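Long-range contacts in CaaX farnesyltransferase alpha subunit Ram2 (Aspergillus fumigatus, PDB 4L9P), which probably serves as the alpha subunit of a heterodimeric enzyme that attaches farnesyl, and perhaps geranylgeranyl, groups to CaaX proteins: residues A[25-33]-A[58-68]; A[98-109]-A[128-139]. The protein carries 1 engineered substitution. All blocks are in the same frame, centred on the assembly; numbering follows the deposited sequence. Where two conformers were deposited one is given.

Contact 1 is complete before the chain reaches contact 2, and both lie on the same side of the chain's centre. Their centres are about 25 Å apart and their nearest atoms about 7 Å, so they do not touch. Contact 1 is peripheral, its centre about 37 Å from that of the chain, where the loop 25-33, a turn followed by an extended run, is laid over helix 51-65 beside the beta subunit Ram1. Contact 2, centred about 23 Å out, is a buried helix-helix contact in the prenyltransferase repeat region. Helices 71-83 and 88-100 bridge them: Leu-76 and Tyr-93 touch contact 1, Leu-74 touches contact 2, and helix 88-100 supplies residues 98-100 to contact 2.

Contact 1: residues A[25-33]-A[58-68]; sequences WASIKPIEL and SYLRAVMAANE. With EDO (1,2-ethanediol), chain G.
Pro-30 lies flat against Tyr-59, filling the hollow beside that ring: its CB sits 3.8 Å from the centroid of the Tyr-59 ring and 14° off the normal, a CH-pi contact over one face. The two side chains run side by side in the same direction, so the proline ring follows the phenol out to its hydroxyl. Trp-25 meets Tyr-59 obliquely, with planes at 72°, and presents its ring edge to CG1 of Val-63.

Beside the Tyr-59 ring, Ile-28 acts as a plug. With its CG1 anti to the backbone N (chi1 -161°) and the chain extended beyond, CD1 drops into a notch walled by Ala-62, CG1 of Val-63 and OE1 of Glu-68. The small Ala-62 lets the extended chain come close: its CB is 3.2 Å from Lys-29 O. Farther along, Ile-31 lays CB against CB of Arg-61 and reaches CD1 toward Ala-65.

Polar bonds fix the register. Ile-31 N donates to Ser-58 O (3.0 Å). Arg-61, bent at chi3, turns its guanidinium side-on, so that NE (2.9 Å) and NH2 (3.1 Å) both grip Ile-31 O, which lies in the guanidinium plane. Water 1 joins Trp-25 O to Tyr-59 OH, and water 2 links Leu-33 N with Ser-58 OG, which also bonds Leu-54 O one turn back.

Arg-61 NH1 also bonds O1 of an ethanediol, probably from the crystallisation liquor, and His-194 O of the beta subunit Ram1, while Glu-68 is held by Ser-70 and Arg-72. The chemistry thus divides in two: apolar shape fit anchors Trp-25, Ile-28 and Pro-30 on the helix, whereas one arginine ties both the backbone at Ile-31 and the neighbouring subunit to it, consistent with a peripheral chain segment secured at the subunit interface.

Contact 2: residues A[98-109]-A[128-139]; sequences LFALGKDLNEEI and HRQVLMSSRAHF. With EDO (1,2-ethanediol), chain I.
This is a buried helix-helix contact in the alpha-subunit repeat region: helix 123-133 packs against the antiparallel helix 105-118 and the end of helix 88-100. The short axes of 105-109 and 128-133 run at 161° and approach to 10.7 Å. Leu-132 is a knob in a hole of Leu-98, Leu-105, Glu-108 and Ile-109: its CD1 lies 3.4 Å from Glu-108 CG, while CD2 faces Leu-98 and Leu-105. Ile-109 CD1 meets Leu-132 CD1 and Met-133 CE, its CG1 lies 3.8 Å from Phe-139 CZ, and its CG2 nears Arg-129 NH2.

At one end, Glu-108 bends at chi2 (71°) and offers the anti lone pair of OE2 to His-128 NE2, a bond of 2.8 Å with the carboxylate and imidazole planes 75° apart. Its other oxygen forms a salt bridge with Arg-94, so this buried carboxylate has partners at both oxygens.

The turn after helix 123-133 closes the other end. Leu-105 CD1 sits 3.6 Å from the centroid of the His-138 ring, and Ser-135 OG bonds His-138 ND1, fixing the ring's rotation. Leu-105 O lies at the edge of the Phe-139 ring, and one face of that ring receives Met-133 SD. Phe-99 comes edge-on to CB of Ser-135.

Helix 71-83 packs behind Leu-98, and Trp-91 of helix 88-100 meets the His-128 ring. On the following side Arg-129 forms a salt bridge with Glu-146 of helix 146-156, and Met-133 packs on Tyr-166 of helix 161-174, continuing the all-helical stack.

Contact 1: residues A[25-33]-A[58-68]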
loop_
_atom_site.group_PDB
_atom_site.type_symbol
_atom_site.label_atom_id
_atom_site.label_comp_id
_atom_site.label_asym_id
_atom_site.label_seq_id
_atom_site.Cartn_x
_atom_site.Cartn_y
_atom_site.Cartn_z
ATOM N N TRP A 25 -0.777 13.693 41.037
ATOM C CA TRP A 25 0.178 14.069 39.996
ATOM C C TRP A 25 1.137 15.125 40.504
ATOM O O TRP A 25 1.958 15.651 39.754
ATOM C CB TRP A 25 -0.603 14.573 38.765
ATOM C CG TRP A 25 -1.170 13.423 37.992
ATOM C CD1 TRP A 25 -2.442 12.912 38.051
ATOM C CD2 TRP A 25 -0.432 12.593 37.113
ATOM N NE1 TRP A 25 -2.554 11.814 37.216
ATOM C CE2 TRP A 25 -1.324 11.595 36.638
ATOM C CE3 TRP A 25 0.896 12.583 36.699
ATOM C CZ2 TRP A 25 -0.924 10.602 35.741
ATOM C CZ3 TRP A 25 1.290 11.614 35.753
ATOM C CH2 TRP A 25 0.371 10.632 35.319
ATOM N N ALA A 26 1.020 15.469 41.792
ATOM C CA ALA A 26 1.888 16.524 42.290
ATOM C C ALA A 26 3.376 16.237 42.214
ATOM O O ALA A 26 4.133 17.168 42.032
ATOM C CB ALA A 26 1.493 16.879 43.779
ATOM N N SER A 27 3.796 14.975 42.357
ATOM C CA SER A 27 5.220 14.599 42.450
ATOM C C SER A 27 5.986 14.688 41.139
ATOM O O SER A 27 7.192 14.395 41.135
ATOM C CB SER A 27 5.422 13.200 43.111
ATOM O OG SER A 27 4.995 12.120 42.234
ATOM N N ILE A 28 5.321 15.087 40.042
ATOM C CA ILE A 28 6.003 15.158 38.741
ATOM C C ILE A 28 5.626 16.444 37.998
ATOM O O ILE A 28 4.505 16.876 38.074
ATOM C CB ILE A 28 5.781 13.865 37.931
ATOM C CG1 ILE A 28 6.841 13.738 36.827
ATOM C CG2 ILE A 28 4.365 13.790 37.386
ATOM C CD1 ILE A 28 6.776 12.373 36.083
ATOM N N LYS A 29 6.601 17.101 37.363
ATOM C CA LYS A 29 6.386 18.337 36.610
ATOM C C LYS A 29 6.222 18.017 35.128
ATOM O O LYS A 29 7.064 17.342 34.577
ATOM C CB LYS A 29 7.564 19.292 36.745
ATOM C CG LYS A 29 7.604 19.952 38.149
ATOM C CD LYS A 29 8.886 20.708 38.401
ATOM C CE LYS A 29 9.123 20.870 39.893
ATOM N NZ LYS A 29 10.381 21.643 40.173
ATOM N N PRO A 30 5.191 18.572 34.501
ATOM C CA PRO A 30 4.939 18.280 33.072
ATOM C C PRO A 30 5.996 18.953 32.220
ATOM O O PRO A 30 6.636 19.922 32.663
ATOM C CB PRO A 30 3.569 18.926 32.817
ATOM C CG PRO A 30 3.416 19.967 33.937
ATOM C CD PRO A 30 4.144 19.422 35.100
ATOM N N ILE A 31 6.218 18.411 31.026
ATOM C CA ILE A 31 7.110 19.005 30.044
ATOM C C ILE A 31 6.286 19.672 28.946
ATOM O O ILE A 31 5.588 18.991 28.186
ATOM C CB ILE A 31 8.021 17.957 29.407
ATOM C CG1 ILE A 31 8.949 17.321 30.445
ATOM C CG2 ILE A 31 8.836 18.580 28.224
ATOM C CD1 ILE A 31 9.785 16.222 29.808
ATOM N N GLU A 32 6.334 21.004 28.922
ATOM C CA GLU A 32 5.605 21.863 28.001
ATOM C C GLU A 32 5.937 21.542 26.541
ATOM O O GLU A 32 7.065 21.166 26.252
ATOM C CB GLU A 32 6.029 23.307 28.307
ATOM C CG GLU A 32 5.205 24.401 27.663
ATOM C CD GLU A 32 5.548 25.805 28.188
ATOM O OE1 GLU A 32 6.584 25.996 28.868
ATOM O OE2 GLU A 32 4.759 26.730 27.916
ATOM N N LEU A 33 4.978 21.723 25.636
ATOM C CA LEU A 33 5.199 21.528 24.200
ATOM C C LEU A 33 6.176 22.546 23.625
ATOM O O LEU A 33 6.094 23.749 23.892
ATOM C CB LEU A 33 3.878 21.630 23.446
ATOM C CG LEU A 33 3.931 21.633 21.922
ATOM C CD1 LEU A 33 4.456 20.308 21.399
ATOM C CD2 LEU A 33 2.539 21.934 21.346
ATOM N N SER A 58 1.588 16.869 27.956
ATOM C CA SER A 58 2.741 17.394 28.677
ATOM C C SER A 58 3.095 16.506 29.898
ATOM O O SER A 58 4.276 16.273 30.196
ATOM C CB SER A 58 2.487 18.860 29.065
ATOM O OG SER A 58 2.242 19.657 27.895
ATOM N N TYR A 59 2.086 15.957 30.558
ATOM C CA TYR A 59 2.352 14.964 31.622
ATOM C C TYR A 59 2.883 13.651 31.019
ATOM O O TYR A 59 3.742 13.000 31.603
ATOM C CB TYR A 59 1.076 14.710 32.497
ATOM C CG TYR A 59 0.968 15.766 33.575
ATOM C CD1 TYR A 59 0.348 16.981 33.327
ATOM C CD2 TYR A 59 1.616 15.590 34.771
ATOM C CE1 TYR A 59 0.300 17.994 34.327
ATOM C CE2 TYR A 59 1.592 16.596 35.733
ATOM C CZ TYR A 59 0.926 17.754 35.494
ATOM O OH TYR A 59 0.865 18.768 36.454
ATOM N N LEU A 60 2.402 13.264 29.817
ATOM C CA LEU A 60 2.917 12.043 29.218
ATOM C C LEU A 60 4.420 12.189 28.885
ATOM O O LEU A 60 5.220 11.252 29.108
ATOM C CB LEU A 60 2.101 11.724 27.931
ATOM C CG LEU A 60 2.533 10.352 27.368
ATOM C CD1 LEU A 60 2.109 9.204 28.273
ATOM C CD2 LEU A 60 2.010 10.128 25.922
ATOM N N ARG A 61 4.805 13.347 28.377
ATOM C CA ARG A 61 6.225 13.563 28.106
ATOM C C ARG A 61 7.047 13.356 29.390
ATOM O O ARG A 61 8.096 12.724 29.364
ATOM C CB ARG A 61 6.500 14.977 27.559
ATOM C CG ARG A 61 6.251 15.066 26.070
ATOM C CD ARG A 61 6.759 16.412 25.488
ATOM N NE ARG A 61 5.761 17.405 25.799
ATOM C CZ ARG A 61 4.709 17.731 25.057
ATOM N NH1 ARG A 61 4.506 17.252 23.818
ATOM N NH2 ARG A 61 3.881 18.608 25.568
ATOM N N ALA A 62 6.551 13.871 30.514
ATOM C CA ALA A 62 7.289 13.740 31.758
ATOM C C ALA A 62 7.376 12.301 32.241
ATOM O O ALA A 62 8.437 11.854 32.683
ATOM C CB ALA A 62 6.617 14.630 32.859
ATOM N N VAL A 63 6.263 11.571 32.242
ATOM C CA VAL A 63 6.330 10.193 32.707
ATOM C C VAL A 63 7.215 9.330 31.812
ATOM O O VAL A 63 7.950 8.473 32.308
ATOM C CB VAL A 63 4.946 9.531 33.010
ATOM C CG1 VAL A 63 4.327 10.204 34.228
ATOM C CG2 VAL A 63 3.990 9.585 31.829
ATOM N N MET A 64 7.118 9.528 30.486
ATOM C CA MET A 64 7.930 8.701 29.625
ATOM C C MET A 64 9.429 9.035 29.783
ATOM O O MET A 64 10.275 8.142 29.756
ATOM C CB MET A 64 7.479 8.889 28.176
ATOM C CG MET A 64 6.091 8.288 27.918
ATOM S SD MET A 64 5.605 8.298 26.184
ATOM C CE MET A 64 5.838 10.003 25.763
ATOM N N ALA A 65 9.752 10.311 29.949
ATOM C CA ALA A 65 11.135 10.706 30.172
ATOM C C ALA A 65 11.717 10.060 31.459
ATOM O O ALA A 65 12.911 9.738 31.523
ATOM C CB ALA A 65 11.235 12.246 30.259
ATOM N N ALA A 66 10.870 9.883 32.471
ATOM C CA ALA A 66 11.279 9.242 33.727
ATOM C C ALA A 66 11.185 7.705 33.658
ATOM O O ALA A 66 11.542 7.017 34.609
ATOM C CB ALA A 66 10.390 9.786 34.853
ATOM N N ASN A 67 10.664 7.171 32.541
ATOM C CA ASN A 67 10.419 5.748 32.408
ATOM C C ASN A 67 9.521 5.240 33.540
ATOM O O ASN A 67 9.713 4.137 34.060
ATOM C CB ASN A 67 11.733 4.949 32.311
ATOM C CG ASN A 67 11.534 3.573 31.672
ATOM O OD1 ASN A 67 10.717 3.397 30.771
ATOM N ND2 ASN A 67 12.232 2.587 32.186
ATOM N N GLU A 68 8.526 6.050 33.891
ATOM C CA GLU A 68 7.652 5.748 35.018
ATOM C C GLU A 68 6.651 4.662 34.675
ATOM O O GLU A 68 5.916 4.786 33.639
ATOM C CB GLU A 68 6.899 6.996 35.444
ATOM C CG GLU A 68 5.925 6.707 36.581
ATOM C CD GLU A 68 5.252 7.960 37.138
ATOM O OE1 GLU A 68 5.927 8.992 37.324
ATOM O OE2 GLU A 68 4.020 7.899 37.382
HETATM C C1 EDO G . 0.870 18.022 22.049
HETATM O O1 EDO G . 1.864 17.727 23.026
HETATM C C2 EDO G . 1.204 17.364 20.737
HETATM O O2 EDO G . 1.402 15.945 20.879
HETATM O O HOH W 1 2.054 18.220 38.799
HETATM O O HOH W 2 2.064 22.305 26.548
#

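Contact 2: residues A[98-109]-A[128-139]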
loop_
_atom_site.group_PDB
_atom_site.type_symbol
_atom_site.label_atom_id
_atom_site.label_comp_id
_atom_site.label_asym_id
_atom_site.label_seq_id
_atom_site.Cartn_x
_atom_site.Cartn_y
_atom_site.Cartn_z
ATOM N N LEU A 98 1.663 -2.103 31.333
ATOM C CA LEU A 98 0.859 -3.270 31.651
ATOM C C LEU A 98 1.746 -4.443 31.987
ATOM O O LEU A 98 1.487 -5.133 32.953
ATOM C CB LEU A 98 -0.002 -3.642 30.428
ATOM C CG LEU A 98 -1.112 -2.647 30.123
ATOM C CD1 LEU A 98 -1.659 -2.960 28.694
ATOM C CD2 LEU A 98 -2.236 -2.791 31.139
ATOM N N PHE A 99 2.780 -4.692 31.180
ATOM C CA PHE A 99 3.679 -5.791 31.491
ATOM C C PHE A 99 4.521 -5.523 32.759
ATOM O O PHE A 99 4.648 -6.415 33.628
ATOM C CB PHE A 99 4.515 -6.111 30.275
ATOM C CG PHE A 99 3.758 -6.866 29.245
ATOM C CD1 PHE A 99 3.463 -8.236 29.425
ATOM C CD2 PHE A 99 3.320 -6.246 28.092
ATOM C CE1 PHE A 99 2.735 -8.954 28.451
ATOM C CE2 PHE A 99 2.623 -6.965 27.122
ATOM C CZ PHE A 99 2.326 -8.301 27.309
ATOM N N ALA A 100 5.053 -4.298 32.898
ATOM C CA ALA A 100 5.902 -3.992 34.066
ATOM C C ALA A 100 5.149 -4.119 35.389
ATOM O O ALA A 100 5.727 -4.535 36.422
ATOM C CB ALA A 100 6.454 -2.629 33.911
ATOM N N LEU A 101 3.875 -3.795 35.412
ATOM C CA LEU A 101 3.097 -3.866 36.655
ATOM C C LEU A 101 2.382 -5.195 36.851
ATOM O O LEU A 101 1.707 -5.391 37.876
ATOM C CB LEU A 101 2.061 -2.749 36.704
ATOM C CG LEU A 101 2.620 -1.334 36.686
ATOM C CD1 LEU A 101 1.459 -0.344 36.795
ATOM C CD2 LEU A 101 3.651 -1.114 37.813
ATOM N N GLY A 102 2.534 -6.121 35.900
ATOM C CA GLY A 102 1.832 -7.387 36.006
ATOM C C GLY A 102 0.333 -7.180 36.024
ATOM O O GLY A 102 -0.384 -7.862 36.776
ATOM N N LYS A 103 -0.171 -6.247 35.201
ATOM C CA LYS A 103 -1.625 -6.022 35.191
ATOM C C LYS A 103 -2.367 -7.238 34.618
ATOM O O LYS A 103 -1.830 -8.025 33.802
ATOM C CB LYS A 103 -1.929 -4.811 34.279
ATOM C CG LYS A 103 -1.291 -3.506 34.801
ATOM C CD LYS A 103 -1.803 -3.140 36.262
ATOM C CE LYS A 103 -3.345 -2.899 36.259
ATOM N NZ LYS A 103 -3.895 -2.661 37.653
ATOM N N ASP A 104 -3.635 -7.349 34.969
ATOM C CA ASP A 104 -4.502 -8.430 34.474
ATOM C C ASP A 104 -4.830 -8.110 32.996
ATOM O O ASP A 104 -5.517 -7.129 32.677
ATOM C CB ASP A 104 -5.802 -8.397 35.318
ATOM C CG ASP A 104 -6.792 -9.509 34.972
ATOM O OD1 ASP A 104 -6.971 -9.842 33.785
ATOM O OD2 ASP A 104 -7.395 -10.092 35.910
ATOM N N LEU A 105 -4.331 -8.952 32.106
ATOM C CA LEU A 105 -4.552 -8.645 30.681
ATOM C C LEU A 105 -5.893 -9.127 30.204
ATOM O O LEU A 105 -6.312 -8.662 29.106
ATOM C CB LEU A 105 -3.420 -9.263 29.854
ATOM C CG LEU A 105 -1.990 -8.762 30.208
ATOM C CD1 LEU A 105 -0.973 -9.286 29.206
ATOM C CD2 LEU A 105 -1.897 -7.234 30.338
ATOM N N ASN A 106 -6.601 -9.980 30.935
ATOM C CA ASN A 106 -7.993 -10.239 30.598
ATOM C C ASN A 106 -8.783 -8.965 30.710
ATOM O O ASN A 106 -9.638 -8.664 29.837
ATOM C CB ASN A 106 -8.645 -11.286 31.532
ATOM C CG ASN A 106 -8.046 -12.648 31.377
ATOM O OD1 ASN A 106 -7.699 -13.067 30.270
ATOM N ND2 ASN A 106 -7.910 -13.368 32.501
ATOM N N GLU A 107 -8.536 -8.210 31.779
ATOM C CA GLU A 107 -9.228 -6.932 31.951
ATOM C C GLU A 107 -8.788 -5.905 30.899
ATOM O O GLU A 107 -9.621 -5.132 30.397
ATOM C CB GLU A 107 -9.012 -6.376 33.372
ATOM C CG GLU A 107 -9.786 -7.193 34.373
ATOM C CD GLU A 107 -9.562 -6.751 35.789
ATOM O OE1 GLU A 107 -8.702 -5.845 36.013
ATOM O OE2 GLU A 107 -10.252 -7.331 36.685
ATOM N N GLU A 108 -7.520 -5.925 30.514
ATOM C CA GLU A 108 -7.064 -5.059 29.437
ATOM C C GLU A 108 -7.773 -5.405 28.129
ATOM O O GLU A 108 -8.160 -4.451 27.394
ATOM C CB GLU A 108 -5.532 -5.123 29.271
ATOM C CG GLU A 108 -4.997 -4.294 28.078
ATOM C CD GLU A 108 -5.049 -2.759 28.218
ATOM O OE1 GLU A 108 -5.595 -2.222 29.219
ATOM O OE2 GLU A 108 -4.543 -2.055 27.288
ATOM N N ILE A 109 -7.918 -6.678 27.804
ATOM C CA ILE A 109 -8.645 -7.016 26.578
ATOM C C ILE A 109 -10.094 -6.547 26.632
ATOM O O ILE A 109 -10.596 -6.011 25.635
ATOM C CB ILE A 109 -8.554 -8.526 26.271
ATOM C CG1 ILE A 109 -7.112 -8.911 25.840
ATOM C CG2 ILE A 109 -9.588 -8.948 25.239
ATOM C CD1 ILE A 109 -6.743 -8.506 24.401
ATOM N N HIS A 128 -1.804 -3.559 19.292
ATOM C CA HIS A 128 -1.781 -3.690 20.754
ATOM C C HIS A 128 -2.413 -5.019 21.117
ATOM O O HIS A 128 -1.936 -5.726 22.021
ATOM C CB HIS A 128 -2.575 -2.536 21.361
ATOM C CG HIS A 128 -2.488 -2.463 22.844
ATOM N ND1 HIS A 128 -1.330 -2.091 23.499
ATOM C CD2 HIS A 128 -3.452 -2.611 23.787
ATOM C CE1 HIS A 128 -1.577 -2.058 24.812
ATOM N NE2 HIS A 128 -2.860 -2.367 25.021
ATOM N N ARG A 129 -3.483 -5.417 20.439
ATOM C CA ARG A 129 -4.140 -6.699 20.737
ATOM C C ARG A 129 -3.147 -7.855 20.541
ATOM O O ARG A 129 -3.084 -8.792 21.361
ATOM C CB ARG A 129 -5.378 -6.902 19.857
ATOM C CG ARG A 129 -6.274 -8.025 20.410
ATOM C CD ARG A 129 -7.504 -8.207 19.507
ATOM N NE ARG A 129 -8.554 -8.946 20.229
ATOM C CZ ARG A 129 -9.467 -8.383 21.020
ATOM N NH1 ARG A 129 -9.543 -7.043 21.134
ATOM N NH2 ARG A 129 -10.300 -9.182 21.729
ATOM N N GLN A 130 -2.377 -7.803 19.459
ATOM C CA GLN A 130 -1.405 -8.856 19.179
ATOM C C GLN A 130 -0.265 -8.866 20.238
ATOM O O GLN A 130 0.156 -9.944 20.721
ATOM C CB GLN A 130 -0.792 -8.583 17.802
ATOM C CG GLN A 130 0.297 -9.591 17.404
ATOM C CD GLN A 130 0.812 -9.348 15.961
ATOM O OE1 GLN A 130 0.057 -8.900 15.056
ATOM N NE2 GLN A 130 2.095 -9.582 15.762
ATOM N N VAL A 131 0.154 -7.685 20.665
ATOM C CA VAL A 131 1.185 -7.569 21.733
ATOM C C VAL A 131 0.673 -8.270 23.000
ATOM O O VAL A 131 1.415 -9.038 23.609
ATOM C CB VAL A 131 1.520 -6.061 21.984
ATOM C CG1 VAL A 131 2.393 -5.885 23.242
ATOM C CG2 VAL A 131 2.241 -5.525 20.742
ATOM N N LEU A 132 -0.566 -8.016 23.384
ATOM C CA LEU A 132 -1.093 -8.611 24.593
ATOM C C LEU A 132 -1.326 -10.090 24.444
ATOM O O LEU A 132 -0.891 -10.900 25.294
ATOM C CB LEU A 132 -2.431 -7.981 24.942
ATOM C CG LEU A 132 -2.464 -6.465 25.198
ATOM C CD1 LEU A 132 -3.961 -6.020 25.318
ATOM C CD2 LEU A 132 -1.667 -6.115 26.410
ATOM N N MET A 133 -1.991 -10.488 23.347
ATOM C CA MET A 133 -2.414 -11.861 23.188
ATOM C C MET A 133 -1.237 -12.819 22.932
ATOM O O MET A 133 -1.337 -14.047 23.173
ATOM C CB MET A 133 -3.360 -11.907 21.980
ATOM C CG MET A 133 -4.122 -13.255 21.805
ATOM S SD MET A 133 -5.206 -13.673 23.175
ATOM C CE MET A 133 -6.209 -12.230 23.291
ATOM N N SER A 134 -0.120 -12.274 22.515
ATOM C CA SER A 134 1.076 -13.089 22.291
ATOM C C SER A 134 1.707 -13.565 23.604
ATOM O O SER A 134 2.637 -14.383 23.567
ATOM C CB SER A 134 2.118 -12.304 21.471
ATOM O OG SER A 134 2.649 -11.245 22.224
ATOM N N SER A 135 1.260 -13.033 24.747
ATOM C CA SER A 135 1.898 -13.454 26.010
ATOM C C SER A 135 1.310 -14.776 26.461
ATOM O O SER A 135 0.151 -14.808 26.976
ATOM C CB SER A 135 1.649 -12.418 27.063
ATOM O OG SER A 135 2.240 -12.933 28.282
ATOM N N ARG A 136 2.090 -15.855 26.315
ATOM C CA ARG A 136 1.585 -17.198 26.629
ATOM C C ARG A 136 1.332 -17.392 28.143
ATOM O O ARG A 136 0.456 -18.178 28.551
ATOM C CB ARG A 136 2.516 -18.279 26.035
ATOM C CG ARG A 136 2.200 -18.492 24.515
ATOM C CD ARG A 136 3.047 -19.607 23.879
ATOM N NE ARG A 136 2.984 -19.560 22.426
ATOM C CZ ARG A 136 1.952 -19.977 21.690
ATOM N NH1 ARG A 136 0.851 -20.446 22.257
ATOM N NH2 ARG A 136 2.054 -19.924 20.392
ATOM N N ALA A 137 2.035 -16.606 28.948
ATOM C CA ALA A 137 1.859 -16.662 30.406
ATOM C C ALA A 137 0.444 -16.194 30.742
ATOM O O ALA A 137 -0.207 -16.749 31.640
ATOM C CB ALA A 137 2.881 -15.791 31.055
ATOM N N HIS A 138 -0.112 -15.270 29.937
ATOM C CA HIS A 138 -1.436 -14.745 30.234
ATOM C C HIS A 138 -2.552 -15.425 29.418
ATOM O O HIS A 138 -3.713 -15.514 29.865
ATOM C CB HIS A 138 -1.477 -13.239 29.915
ATOM C CG HIS A 138 -0.601 -12.420 30.814
ATOM N ND1 HIS A 138 0.752 -12.261 30.595
ATOM C CD2 HIS A 138 -0.886 -11.747 31.954
ATOM C CE1 HIS A 138 1.257 -11.497 31.552
ATOM N NE2 HIS A 138 0.288 -11.199 32.404
ATOM N N PHE A 139 -2.232 -15.810 28.186
ATOM C CA PHE A 139 -3.198 -16.412 27.283
ATOM C C PHE A 139 -2.623 -17.698 26.732
ATOM O O PHE A 139 -2.185 -17.775 25.589
ATOM C CB PHE A 139 -3.474 -15.438 26.109
ATOM C CG PHE A 139 -3.950 -14.095 26.587
ATOM C CD1 PHE A 139 -5.284 -13.941 27.016
ATOM C CD2 PHE A 139 -3.093 -13.010 26.615
ATOM C CE1 PHE A 139 -5.774 -12.715 27.458
ATOM C CE2 PHE A 139 -3.571 -11.741 27.047
ATOM C CZ PHE A 139 -4.917 -11.579 27.465
HETATM C C1 EDO I . 4.679 -9.059 19.909
HETATM O O1 EDO I . 5.520 -8.243 19.101
HETATM C C2 EDO I . 3.503 -9.469 19.047
HETATM O O2 EDO I . 3.946 -10.007 17.797
HETATM O O HOH W 3 -6.444 -15.726 30.013
#